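Local coordinates for protein benzoylformate decarboxylase (PDB 4Q9D) that is a thiamine pyrophosphate-family enzyme that forms a tetramer, with three domains built on parallel sheets and a magnesium ion bound in the C-terminal domain, at residues A133-V138 with L163-K168; V126-E131 with M143-V148; H8-D13 with D137-F142. One frame throughout, in Å; residues are numbered along the deposited sequence.

Contact 1: A133-V138 with L163-K168; sequences ARAEDV and LDDWDK
The carboxylate of Asp165 lies flush against Ala135, whose methyl points toward 163-168: Ala135 CB is 3.4 Å from Asp165 OD1. The other oxygen, Asp165 OD2, meets Val138 CG2 at 3.5 Å. What holds the charge among these apolar neighbours is Arg104 of the same chain, which forms a salt bridge with OD2. Val138 uses its two methyls for different jobs. With CG1 anti to the backbone N (chi1 166°), CG2 is left to Asp165 while CG1 sits over the six-membered ring of Trp166, 4.2 Å from the centroid of that ring in a CH-pi contact 28° off the normal. In the fold, this is where the loop leading into helix 138-150 docks on the chain leaving strand 157-162, at one end of the N-terminal parallel sheet. Asp165 to Lys168 make a type I beta turn here, with Lys168 N bonded to Asp165 O at 3.1 Å. The turn brings Lys168 CG to 3.7 Å from Ala135 CB. Beyond CG the lysine bends away at chi2 and chi4, and its NZ folds back to donate to Asp164 O. A second subunit reaches the loop too: the Arg104 of that neighbouring subunit hydrogen-bonds to Ala133 O.

Contact 2: V126-E131 with M143-V148; sequences VKWSYE and MQAYAV. With FMT (formic acid), chain G.
Within 143-148, Gln144 is the first residue to meet the strand, laying its extended side chain across the outer part of the Trp128 indole at about a right angle. Its amide plane is tilted 26° from the ring, and Gln144 OE1 approaches Trp128 CZ2 obliquely to 3.1 Å. NE2 donates to Val108 O of a second subunit, a bond that would limit rotation of the amide. Next comes Ala145, small enough to let the indole reach the helix backbone: Trp128 CZ3 is 3.6 Å from Ala145 CA, and the alanine methyl lies at the edge of the ring, in its plane. Tyr146 points away from the strand. Its hydroxyl is modelled 2.4 Å from O1 of a formic acid, probably from the crystallisation liquor; so short a hydrogen bond leaves the exact placement doubtful.

One turn after Gln144, Val148 closes the contact. Its CG2 approaches the indole obliquely, on the side opposite Tyr130 CB. CG1 packs on Trp128 CB at 3.8 Å and on Lys127 CB at 3.6 Å. The indole gets between helix and strand because CG of Trp128 is anti to the backbone N (chi1 -177°). Lys127 runs past Val148 in the opposite direction, bends at chi3, and sets NZ 2.7 Å from Val148 O, nearly in line with that carbonyl (163°). NZ also donates to Pro153 O, so it ties together the last part of the helix and the loop after it.

Strand 128-130 is an outermost strand of the parallel sheet, beside 157-162, and helix 138-150 runs antiparallel to it as the helix of the beta-alpha-beta crossover joining the two. Beyond Trp128, Ala145 rests on strands 95-101 and 157-162, while helix 7-18 flanks Met143 and Tyr146.

Contact 3: H8-D13 with D137-F142; sequences HDVTYD and DVPAAF
Thr11 and Pro139 are the nearest pair of the two segments, their CA atoms 5.0 Å apart. Followed outward from CB, the threonine side chain parts into two branches that do different work. The first, OG1, stands beside the backbone N (chi1 -62°), which lets it turn back along its own helix and hydrogen-bond to Val7 O. With its polar need met there, the same oxygen can rest on the proline ring, where Thr11 OG1 is 3.5 Å from Pro139 CG. It also borders Val138 CG1 at 4.0 Å. The second branch, CG2, points from CB over the face of Phe142. The methyl carbon of Thr11 is 4.1 Å from the centroid of the Phe142 ring and 23° off its normal, a CH-pi contact displaced toward the rim on the side of CD1. Threonine and phenylalanine cross at about a right angle.

Val10 adds a second hold on the proline, its CG2 lying 3.6 Å from Pro139 CG, so that consecutive residues of one helix both touch this ring carbon. Pro139 stands in the first turn of its helix, where a residue with no backbone N-H costs no helical bond. Phe142 also packs on Leu15, one turn further along helix 7-18, and on Leu159 of strand 157-162.

The axes of the two segments are 9.2 Å apart and cross at only -16°, nearly parallel. Two neighbouring helices running side by side over one face of a parallel sheet are the layering of an alpha/beta domain, as in the N-terminal domain of thiamine pyrophosphate enzymes.

How the contacts relate
Starting from the N terminus, contact 3 closes a loop of more than 120 residues and joins helix 7-18 to helix 138-150. Contact 2 opens before this closure, at 126-131, and closes after it, at 143-148, so contacts 2 and 3 cross; it joins the edge strand 128-130 to helix 138-150. Contact 1 opens at 133-138 and ends last, at 163-168, joining the loop that enters this helix to the chain after strand 157-162. It crosses contact 2, and it begins where contact 3 ends, sharing Asp137 and Val138. Contacts 1 and 3 also touch directly: Trp166 O lies 2.9 Å from His8 N, a probable hydrogen bond.

Contact 1: A133-V138 with L163-K168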
loop_
_atom_site.group_PDB
_atom_site.type_symbol
_atom_site.label_atom_id
_atom_site.label_comp_id
_atom_site.label_asym_id
_atom_site.label_seq_id
_atom_site.Cartn_x
_atom_site.Cartn_y
_atom_site.Cartn_z
ATOM N N ALA B 133 13.057 -13.155 0.066
ATOM C CA ALA B 133 13.629 -13.055 -1.289
ATOM C C ALA B 133 14.210 -14.410 -1.731
ATOM O O ALA B 133 14.493 -14.603 -2.905
ATOM C CB ALA B 133 14.742 -12.015 -1.284
ATOM N N ARG B 134 14.396 -15.342 -0.791
ATOM C CA ARG B 134 14.898 -16.664 -1.159
ATOM C C ARG B 134 14.613 -17.671 -0.045
ATOM O O ARG B 134 14.490 -17.280 1.120
ATOM C CB ARG B 134 16.396 -16.596 -1.478
ATOM C CG ARG B 134 17.232 -16.239 -0.283
ATOM C CD ARG B 134 18.769 -16.344 -0.533
ATOM N NE ARG B 134 19.444 -16.052 0.745
ATOM C CZ ARG B 134 20.697 -16.389 1.044
ATOM N NH1 ARG B 134 21.448 -17.015 0.157
ATOM N NH2 ARG B 134 21.192 -16.106 2.231
ATOM N N ALA B 135 14.491 -18.949 -0.413
ATOM C CA ALA B 135 14.215 -20.033 0.540
ATOM C C ALA B 135 15.136 -20.020 1.746
ATOM O O ALA B 135 14.708 -20.287 2.872
ATOM C CB ALA B 135 14.297 -21.386 -0.141
ATOM N N GLU B 136 16.397 -19.690 1.516
ATOM C CA GLU B 136 17.426 -19.847 2.562
ATOM C C GLU B 136 17.266 -18.886 3.718
ATOM O O GLU B 136 17.817 -19.110 4.796
ATOM C CB GLU B 136 18.833 -19.667 1.955
ATOM C CG GLU B 136 19.299 -20.855 1.115
ATOM C CD GLU B 136 18.799 -20.829 -0.336
ATOM O OE1 GLU B 136 18.044 -19.897 -0.739
ATOM O OE2 GLU B 136 19.170 -21.749 -1.083
ATOM N N ASP B 137 16.525 -17.799 3.494
ATOM C CA ASP B 137 16.316 -16.790 4.529
ATOM C C ASP B 137 15.031 -17.026 5.327
ATOM O O ASP B 137 14.725 -16.256 6.224
ATOM C CB ASP B 137 16.210 -15.390 3.925
ATOM C CG ASP B 137 17.494 -14.910 3.349
ATOM O OD1 ASP B 137 18.582 -15.290 3.867
ATOM O OD2 ASP B 137 17.402 -14.127 2.386
ATOM N N VAL B 138 14.288 -18.077 5.004
ATOM C CA VAL B 138 13.057 -18.364 5.758
ATOM C C VAL B 138 13.342 -18.437 7.280
ATOM O O VAL B 138 12.662 -17.784 8.063
ATOM C CB VAL B 138 12.367 -19.621 5.212
ATOM C CG1 VAL B 138 11.292 -20.163 6.163
ATOM C CG2 VAL B 138 11.791 -19.318 3.845
ATOM N N LEU B 163 5.676 -22.363 -1.119
ATOM C CA LEU B 163 5.639 -23.735 -0.613
ATOM C C LEU B 163 6.908 -24.546 -0.935
ATOM O O LEU B 163 7.192 -25.544 -0.278
ATOM C CB LEU B 163 4.379 -24.447 -1.118
ATOM C CG LEU B 163 4.246 -24.666 -2.639
ATOM C CD1 LEU B 163 4.933 -26.006 -3.091
ATOM C CD2 LEU B 163 2.784 -24.695 -2.984
ATOM N N ASP B 164 7.687 -24.107 -1.919
ATOM C CA ASP B 164 8.850 -24.889 -2.338
ATOM C C ASP B 164 10.036 -24.577 -1.464
ATOM O O ASP B 164 11.043 -25.267 -1.538
ATOM C CB ASP B 164 9.177 -24.696 -3.846
ATOM C CG ASP B 164 9.324 -23.229 -4.238
ATOM O OD1 ASP B 164 8.492 -22.408 -3.804
ATOM O OD2 ASP B 164 10.259 -22.885 -4.983
ATOM N N ASP B 165 9.926 -23.556 -0.616
ATOM C CA ASP B 165 11.073 -23.137 0.184
ATOM C C ASP B 165 11.493 -24.202 1.204
ATOM O O ASP B 165 12.670 -24.343 1.528
ATOM C CB ASP B 165 10.799 -21.793 0.921
ATOM C CG ASP B 165 10.894 -20.568 -0.011
ATOM O OD1 ASP B 165 11.142 -20.745 -1.231
ATOM O OD2 ASP B 165 10.707 -19.425 0.472
ATOM N N TRP B 166 10.517 -24.919 1.737
ATOM C CA TRP B 166 10.710 -25.702 2.953
ATOM C C TRP B 166 11.665 -26.880 2.734
ATOM O O TRP B 166 12.370 -27.291 3.647
ATOM C CB TRP B 166 9.336 -26.207 3.452
ATOM C CG TRP B 166 8.492 -25.063 3.988
ATOM C CD1 TRP B 166 7.421 -24.476 3.386
ATOM C CD2 TRP B 166 8.722 -24.329 5.201
ATOM N NE1 TRP B 166 6.946 -23.446 4.160
ATOM C CE2 TRP B 166 7.725 -23.334 5.280
ATOM C CE3 TRP B 166 9.664 -24.431 6.231
ATOM C CZ2 TRP B 166 7.629 -22.454 6.358
ATOM C CZ3 TRP B 166 9.581 -23.540 7.296
ATOM C CH2 TRP B 166 8.569 -22.558 7.345
ATOM N N ASP B 167 11.665 -27.424 1.519
ATOM C CA ASP B 167 12.506 -28.575 1.197
ATOM C C ASP B 167 13.890 -28.198 0.694
ATOM O O ASP B 167 14.685 -29.067 0.403
ATOM C CB ASP B 167 11.791 -29.501 0.205
ATOM C CG ASP B 167 10.599 -30.193 0.849
ATOM O OD1 ASP B 167 10.645 -30.362 2.102
ATOM O OD2 ASP B 167 9.623 -30.543 0.133
ATOM N N LYS B 168 14.202 -26.907 0.634
ATOM C CA LYS B 168 15.536 -26.510 0.206
ATOM C C LYS B 168 16.597 -26.766 1.299
ATOM O O LYS B 168 16.294 -26.739 2.487
ATOM C CB LYS B 168 15.516 -25.051 -0.265
ATOM C CG LYS B 168 14.524 -24.826 -1.434
ATOM C CD LYS B 168 15.070 -25.534 -2.681
ATOM C CE LYS B 168 14.307 -25.145 -3.942
ATOM N NZ LYS B 168 12.976 -25.767 -3.930
#

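Contact 2: V126-E131 with M143-V148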
loop_
_atom_site.group_PDB
_atom_site.type_symbol
_atom_site.label_atom_id
_atom_site.label_comp_id
_atom_site.label_asym_id
_atom_site.label_seq_id
_atom_site.Cartn_x
_atom_site.Cartn_y
_atom_site.Cartn_z
ATOM N N VAL B 126 -0.738 -5.025 10.447
ATOM C CA VAL B 126 0.395 -5.746 11.021
ATOM C C VAL B 126 1.551 -4.779 11.252
ATOM O O VAL B 126 1.653 -3.781 10.550
ATOM C CB VAL B 126 0.897 -6.874 10.071
ATOM C CG1 VAL B 126 -0.009 -8.078 10.150
ATOM C CG2 VAL B 126 1.039 -6.338 8.614
ATOM N N LYS B 127 2.417 -5.077 12.225
ATOM C CA LYS B 127 3.641 -4.303 12.419
ATOM C C LYS B 127 4.596 -4.479 11.244
ATOM O O LYS B 127 5.409 -3.621 10.986
ATOM C CB LYS B 127 4.393 -4.724 13.695
ATOM C CG LYS B 127 3.660 -4.453 15.018
ATOM C CD LYS B 127 4.533 -4.863 16.212
ATOM C CE LYS B 127 5.672 -3.852 16.457
ATOM N NZ LYS B 127 6.446 -4.275 17.695
ATOM N N TRP B 128 4.483 -5.598 10.535
ATOM C CA TRP B 128 5.468 -5.960 9.546
ATOM C C TRP B 128 4.888 -7.089 8.704
ATOM O O TRP B 128 4.195 -7.975 9.219
ATOM C CB TRP B 128 6.735 -6.447 10.244
ATOM C CG TRP B 128 7.884 -6.803 9.330
ATOM C CD1 TRP B 128 8.527 -5.968 8.461
ATOM C CD2 TRP B 128 8.574 -8.067 9.247
ATOM N NE1 TRP B 128 9.538 -6.640 7.820
ATOM C CE2 TRP B 128 9.608 -7.920 8.310
ATOM C CE3 TRP B 128 8.412 -9.302 9.868
ATOM C CZ2 TRP B 128 10.459 -8.976 7.954
ATOM C CZ3 TRP B 128 9.281 -10.338 9.532
ATOM C CH2 TRP B 128 10.279 -10.168 8.589
ATOM N N SER B 129 5.209 -7.071 7.418
ATOM C CA SER B 129 4.638 -8.010 6.460
ATOM C C SER B 129 5.798 -8.369 5.504
ATOM O O SER B 129 6.471 -7.479 4.984
ATOM C CB SER B 129 3.524 -7.270 5.707
ATOM O OG SER B 129 2.839 -8.106 4.850
ATOM N N TYR B 130 6.058 -9.649 5.265
ATOM C CA TYR B 130 7.271 -9.994 4.506
ATOM C C TYR B 130 7.157 -11.330 3.790
ATOM O O TYR B 130 6.550 -12.260 4.316
ATOM C CB TYR B 130 8.442 -10.045 5.486
ATOM C CG TYR B 130 9.821 -10.165 4.878
ATOM C CD1 TYR B 130 10.375 -9.128 4.128
ATOM C CD2 TYR B 130 10.596 -11.297 5.104
ATOM C CE1 TYR B 130 11.676 -9.235 3.595
ATOM C CE2 TYR B 130 11.893 -11.401 4.596
ATOM C CZ TYR B 130 12.422 -10.387 3.841
ATOM O OH TYR B 130 13.710 -10.537 3.352
ATOM N N GLU B 131 7.728 -11.411 2.591
ATOM C CA GLU B 131 7.903 -12.680 1.879
ATOM C C GLU B 131 9.392 -12.784 1.536
ATOM O O GLU B 131 9.899 -11.938 0.823
ATOM C CB GLU B 131 7.122 -12.649 0.579
ATOM C CG GLU B 131 7.138 -13.977 -0.228
ATOM C CD GLU B 131 5.979 -14.014 -1.214
ATOM O OE1 GLU B 131 4.860 -14.494 -0.860
ATOM O OE2 GLU B 131 6.161 -13.524 -2.326
ATOM N N MET B 143 12.934 -15.528 12.752
ATOM C CA MET B 143 13.561 -14.907 13.927
ATOM C C MET B 143 13.197 -13.434 13.938
ATOM O O MET B 143 12.908 -12.839 14.971
ATOM C CB MET B 143 15.096 -15.065 13.886
ATOM C CG MET B 143 15.775 -14.477 15.135
ATOM S SD MET B 143 15.361 -15.444 16.614
ATOM C CE MET B 143 14.341 -14.260 17.506
ATOM N N GLN B 144 13.236 -12.843 12.748
ATOM C CA GLN B 144 12.912 -11.447 12.591
ATOM C C GLN B 144 11.420 -11.199 12.919
ATOM O O GLN B 144 11.064 -10.182 13.577
ATOM C CB GLN B 144 13.292 -11.023 11.152
ATOM C CG GLN B 144 13.108 -9.583 10.846
ATOM C CD GLN B 144 13.771 -9.149 9.510
ATOM O OE1 GLN B 144 13.280 -8.241 8.877
ATOM N NE2 GLN B 144 14.929 -9.734 9.153
ATOM N N ALA B 145 10.549 -12.120 12.490
ATOM C CA ALA B 145 9.121 -11.951 12.769
ATOM C C ALA B 145 8.912 -11.879 14.282
ATOM O O ALA B 145 8.181 -11.010 14.779
ATOM C CB ALA B 145 8.281 -13.073 12.167
ATOM N N TYR B 146 9.566 -12.791 15.001
ATOM C CA TYR B 146 9.517 -12.842 16.469
ATOM C C TYR B 146 10.066 -11.549 17.068
ATOM O O TYR B 146 9.481 -10.996 17.986
ATOM C CB TYR B 146 10.343 -14.056 16.985
ATOM C CG TYR B 146 10.447 -14.181 18.516
ATOM C CD1 TYR B 146 9.728 -15.160 19.199
ATOM C CD2 TYR B 146 11.303 -13.362 19.252
ATOM C CE1 TYR B 146 9.840 -15.305 20.579
ATOM C CE2 TYR B 146 11.413 -13.488 20.637
ATOM C CZ TYR B 146 10.679 -14.454 21.289
ATOM O OH TYR B 146 10.787 -14.587 22.657
ATOM N N ALA B 147 11.194 -11.069 16.541
ATOM C CA ALA B 147 11.770 -9.822 17.016
ATOM C C ALA B 147 10.803 -8.643 16.865
ATOM O O ALA B 147 10.637 -7.831 17.799
ATOM C CB ALA B 147 13.110 -9.528 16.300
ATOM N N VAL B 148 10.150 -8.547 15.709
ATOM C CA VAL B 148 9.249 -7.412 15.478
ATOM C C VAL B 148 8.000 -7.516 16.373
ATOM O O VAL B 148 7.623 -6.552 17.008
ATOM C CB VAL B 148 8.803 -7.274 14.024
ATOM C CG1 VAL B 148 7.708 -6.139 13.896
ATOM C CG2 VAL B 148 10.019 -7.012 13.088
HETATM C C FMT G . 12.663 -11.916 23.842
HETATM O O1 FMT G . 11.768 -12.765 23.966
HETATM O O2 FMT G . 13.619 -12.090 23.072
#

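Contact 3: H8-D13 with D137-F142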
loop_
_atom_site.group_PDB
_atom_site.type_symbol
_atom_site.label_atom_id
_atom_site.label_comp_id
_atom_site.label_asym_id
_atom_site.label_seq_id
_atom_site.Cartn_x
_atom_site.Cartn_y
_atom_site.Cartn_z
ATOM N N HIS B 8 13.099 -26.529 6.401
ATOM C CA HIS B 8 12.074 -27.077 7.297
ATOM C C HIS B 8 12.695 -27.547 8.626
ATOM O O HIS B 8 12.207 -27.191 9.707
ATOM C CB HIS B 8 11.356 -28.229 6.569
ATOM C CG HIS B 8 10.140 -28.754 7.270
ATOM N ND1 HIS B 8 10.210 -29.579 8.378
ATOM C CD2 HIS B 8 8.817 -28.602 7.003
ATOM C CE1 HIS B 8 8.989 -29.918 8.757
ATOM N NE2 HIS B 8 8.121 -29.335 7.942
ATOM N N ASP B 9 13.777 -28.334 8.548
ATOM C CA ASP B 9 14.460 -28.826 9.756
ATOM C C ASP B 9 14.887 -27.702 10.679
ATOM O O ASP B 9 14.585 -27.703 11.882
ATOM C CB ASP B 9 15.736 -29.635 9.411
ATOM C CG ASP B 9 15.439 -30.932 8.667
ATOM O OD1 ASP B 9 14.408 -31.573 8.960
ATOM O OD2 ASP B 9 16.235 -31.294 7.774
ATOM N N VAL B 10 15.665 -26.773 10.135
ATOM C CA VAL B 10 16.242 -25.759 10.984
ATOM C C VAL B 10 15.194 -24.724 11.452
ATOM O O VAL B 10 15.381 -24.086 12.493
ATOM C CB VAL B 10 17.489 -25.082 10.333
ATOM C CG1 VAL B 10 18.460 -26.158 9.786
ATOM C CG2 VAL B 10 17.096 -24.142 9.235
ATOM N N THR B 11 14.108 -24.548 10.699
ATOM C CA THR B 11 13.099 -23.561 11.115
ATOM C C THR B 11 12.334 -24.086 12.338
ATOM O O THR B 11 12.189 -23.380 13.331
ATOM C CB THR B 11 12.096 -23.223 10.005
ATOM O OG1 THR B 11 12.788 -22.647 8.899
ATOM C CG2 THR B 11 11.050 -22.209 10.507
ATOM N N TYR B 12 11.864 -25.330 12.274
ATOM C CA TYR B 12 11.235 -25.934 13.450
ATOM C C TYR B 12 12.198 -25.996 14.641
ATOM O O TYR B 12 11.796 -25.757 15.778
ATOM C CB TYR B 12 10.703 -27.318 13.105
ATOM C CG TYR B 12 9.329 -27.266 12.487
ATOM C CD1 TYR B 12 8.188 -27.149 13.293
ATOM C CD2 TYR B 12 9.160 -27.289 11.104
ATOM C CE1 TYR B 12 6.920 -27.086 12.730
ATOM C CE2 TYR B 12 7.895 -27.238 10.532
ATOM C CZ TYR B 12 6.776 -27.136 11.355
ATOM O OH TYR B 12 5.506 -27.105 10.811
ATOM N N ASP B 13 13.482 -26.275 14.390
ATOM C CA ASP B 13 14.456 -26.218 15.480
ATOM C C ASP B 13 14.485 -24.832 16.123
ATOM O O ASP B 13 14.594 -24.717 17.333
ATOM C CB ASP B 13 15.869 -26.595 14.994
ATOM C CG ASP B 13 16.018 -28.113 14.747
ATOM O OD1 ASP B 13 15.130 -28.877 15.168
ATOM O OD2 ASP B 13 17.011 -28.532 14.129
ATOM N N ASP B 137 16.525 -17.799 3.494
ATOM C CA ASP B 137 16.316 -16.790 4.529
ATOM C C ASP B 137 15.031 -17.026 5.327
ATOM O O ASP B 137 14.725 -16.256 6.224
ATOM C CB ASP B 137 16.210 -15.390 3.925
ATOM C CG ASP B 137 17.494 -14.910 3.349
ATOM O OD1 ASP B 137 18.582 -15.290 3.867
ATOM O OD2 ASP B 137 17.402 -14.127 2.386
ATOM N N VAL B 138 14.288 -18.077 5.004
ATOM C CA VAL B 138 13.057 -18.364 5.758
ATOM C C VAL B 138 13.342 -18.437 7.280
ATOM O O VAL B 138 12.662 -17.784 8.063
ATOM C CB VAL B 138 12.367 -19.621 5.212
ATOM C CG1 VAL B 138 11.292 -20.163 6.163
ATOM C CG2 VAL B 138 11.791 -19.318 3.845
ATOM N N PRO B 139 14.393 -19.174 7.696
ATOM C CA PRO B 139 14.645 -19.250 9.147
ATOM C C PRO B 139 14.945 -17.888 9.770
ATOM O O PRO B 139 14.333 -17.536 10.792
ATOM C CB PRO B 139 15.877 -20.190 9.262
ATOM C CG PRO B 139 15.798 -21.056 8.009
ATOM C CD PRO B 139 15.307 -20.051 6.929
ATOM N N ALA B 140 15.867 -17.123 9.185
ATOM C CA ALA B 140 16.127 -15.775 9.714
ATOM C C ALA B 140 14.855 -14.904 9.682
ATOM O O ALA B 140 14.703 -14.021 10.518
ATOM C CB ALA B 140 17.258 -15.079 8.936
ATOM N N ALA B 141 13.962 -15.139 8.718
ATOM C CA ALA B 141 12.717 -14.345 8.609
ATOM C C ALA B 141 11.781 -14.628 9.788
ATOM O O ALA B 141 11.151 -13.716 10.348
ATOM C CB ALA B 141 12.008 -14.627 7.312
ATOM N N PHE B 142 11.723 -15.889 10.200
ATOM C CA PHE B 142 11.001 -16.234 11.432
ATOM C C PHE B 142 11.607 -15.565 12.662
ATOM O O PHE B 142 10.876 -15.057 13.531
ATOM C CB PHE B 142 10.886 -17.755 11.606
ATOM C CG PHE B 142 9.716 -18.359 10.863
ATOM C CD1 PHE B 142 9.847 -18.780 9.540
ATOM C CD2 PHE B 142 8.498 -18.523 11.490
ATOM C CE1 PHE B 142 8.783 -19.355 8.869
ATOM C CE2 PHE B 142 7.404 -19.096 10.802
ATOM C CZ PHE B 142 7.556 -19.503 9.490
#